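Local coordinates for putative periplasmic or exported protein (Salmonella enterica subsp. enterica serovar Typhimurium, PDB 4GQZ), which probably binds copper in the periplasm and contributes to copper resistance, at residues Lys110-Tyr115 against Ile120-Pro125. Residues are numbered along the deposited sequence; the frame is centred on the assembly and turned at random.
Sequences KEMQSY and IGVWLP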
# COMPACT_ATOMS: atom_id res chain seq x y z
N LYS B 110 -20.60 5.92 -6.96
CA LYS B 110 -21.41 5.63 -5.77
C LYS B 110 -21.74 6.84 -4.92
O LYS B 110 -21.14 7.91 -5.07
CB LYS B 110 -20.75 4.56 -4.90
CG LYS B 110 -19.38 4.91 -4.35
CD LYS B 110 -18.86 3.73 -3.54
CE LYS B 110 -17.56 4.04 -2.83
NZ LYS B 110 -16.39 4.12 -3.75
N GLU B 111 -22.70 6.65 -4.02
CA GLU B 111 -23.03 7.64 -3.00
C GLU B 111 -21.95 7.62 -1.93
O GLU B 111 -21.67 6.57 -1.35
CB GLU B 111 -24.38 7.31 -2.36
CG GLU B 111 -25.45 6.83 -3.33
CD GLU B 111 -25.71 7.80 -4.47
OE1 GLU B 111 -25.51 9.02 -4.27
OE2 GLU B 111 -26.09 7.34 -5.58
N MSE B 112 -21.33 8.77 -1.68
CA MSE B 112 -20.33 8.88 -0.63
C MSE B 112 -20.64 10.05 0.29
O MSE B 112 -21.16 11.08 -0.15
CB MSE B 112 -18.93 9.04 -1.24
CG MSE B 112 -18.59 7.98 -2.28
SE MSE B 112 -16.75 8.16 -2.93
CE MSE B 112 -15.84 7.47 -1.35
N GLN B 113 -20.34 9.89 1.57
CA GLN B 113 -20.56 10.92 2.57
C GLN B 113 -19.26 11.66 2.84
O GLN B 113 -18.25 11.03 3.13
CB GLN B 113 -21.02 10.25 3.86
CG GLN B 113 -21.55 11.19 4.91
CD GLN B 113 -23.03 11.45 4.74
OE1 GLN B 113 -23.60 11.19 3.68
NE2 GLN B 113 -23.66 11.96 5.79
N SER B 114 -19.26 12.99 2.73
CA SER B 114 -18.06 13.77 3.09
C SER B 114 -17.77 13.60 4.57
O SER B 114 -18.68 13.33 5.35
CB SER B 114 -18.23 15.25 2.75
OG SER B 114 -19.33 15.81 3.45
N TYR B 115 -16.51 13.74 4.96
CA TYR B 115 -16.12 13.54 6.36
C TYR B 115 -16.30 14.83 7.15
O TYR B 115 -16.74 15.85 6.61
CB TYR B 115 -14.67 13.05 6.46
CG TYR B 115 -14.29 12.05 5.39
CD1 TYR B 115 -15.18 11.06 5.00
CD2 TYR B 115 -13.06 12.11 4.76
CE1 TYR B 115 -14.86 10.15 4.01
CE2 TYR B 115 -12.71 11.21 3.77
CZ TYR B 115 -13.62 10.23 3.40
OH TYR B 115 -13.30 9.31 2.41
N ILE B 120 -13.80 14.08 0.75
CA ILE B 120 -14.01 12.68 0.42
C ILE B 120 -12.73 12.15 -0.20
O ILE B 120 -12.14 12.81 -1.05
CB ILE B 120 -15.13 12.51 -0.61
CG1 ILE B 120 -16.45 13.09 -0.07
CG2 ILE B 120 -15.28 11.04 -0.98
CD1 ILE B 120 -17.48 13.37 -1.12
N GLY B 121 -12.29 10.96 0.21
CA GLY B 121 -11.11 10.36 -0.39
C GLY B 121 -11.44 9.16 -1.26
O GLY B 121 -12.30 8.35 -0.90
N VAL B 122 -10.81 9.06 -2.43
CA VAL B 122 -10.93 7.84 -3.23
C VAL B 122 -9.58 7.24 -3.55
O VAL B 122 -8.58 7.95 -3.68
CB VAL B 122 -11.69 8.08 -4.55
CG1 VAL B 122 -13.14 8.42 -4.27
CG2 VAL B 122 -11.02 9.20 -5.36
N TRP B 123 -9.55 5.92 -3.69
CA TRP B 123 -8.33 5.21 -4.04
C TRP B 123 -8.39 4.80 -5.50
O TRP B 123 -9.29 4.07 -5.92
CB TRP B 123 -8.16 3.99 -3.13
CG TRP B 123 -7.88 4.36 -1.69
CD1 TRP B 123 -8.79 4.44 -0.66
CD2 TRP B 123 -6.61 4.69 -1.12
NE1 TRP B 123 -8.15 4.80 0.51
CE2 TRP B 123 -6.81 4.96 0.25
CE3 TRP B 123 -5.31 4.80 -1.65
CZ2 TRP B 123 -5.77 5.33 1.10
CZ3 TRP B 123 -4.28 5.16 -0.80
CH2 TRP B 123 -4.51 5.42 0.56
N LEU B 124 -7.42 5.28 -6.27
CA LEU B 124 -7.51 5.21 -7.73
C LEU B 124 -6.29 4.50 -8.31
O LEU B 124 -5.20 4.56 -7.74
CB LEU B 124 -7.62 6.64 -8.29
CG LEU B 124 -8.85 7.47 -7.89
CD1 LEU B 124 -8.75 8.86 -8.45
CD2 LEU B 124 -10.13 6.82 -8.40
N PRO B 125 -6.47 3.83 -9.47
CA PRO B 125 -5.31 3.25 -10.17
C PRO B 125 -4.31 4.35 -10.48
O PRO B 125 -4.71 5.48 -10.74
CB PRO B 125 -5.91 2.72 -11.48
CG PRO B 125 -7.40 2.68 -11.27
CD PRO B 125 -7.72 3.71 -10.23
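Y115 and G121 make the one hydrogen bond between 110-115 and 120-125: the backbone N of G121 donates to Y115 OH at 2.9 Å, nearly straight with an N-H...O angle of 166°. This ties the phenol oxygen to the backbone of strand 120-125 and helps hold the ring there. The same ring takes a CH-pi contact from I120, whose CA sits off-centre, 4.2 Å from the ring centroid. S114 is buried, and its OG turns to partners outside the contact, hydrogen-bonding M90 O and K93 N.

Apolar contacts do the rest. M112 is a selenomethionine that reaches across with its chain bent at the end (chi3 74°), setting CE 3.6 Å from I120 CG2 and SE 3.9 Å from V122 CG1. These residues join two different sheets of a beta-sandwich-like domain, consistent with the E-set clan: strand 111-113 pairs with 94-101, strand 120-125 with 63-68, and the N-to-C directions of 111-113 and 120-125 differ by 129°, their axes 8.1 Å apart at closest. The I120 side chain packs on F95 of strand 94-101, in the first sheet, and on F68 of its own sheet. Its other branch lies against the chain just past strand 111-113, with I120 CG1 3.6 Å from S114 CA.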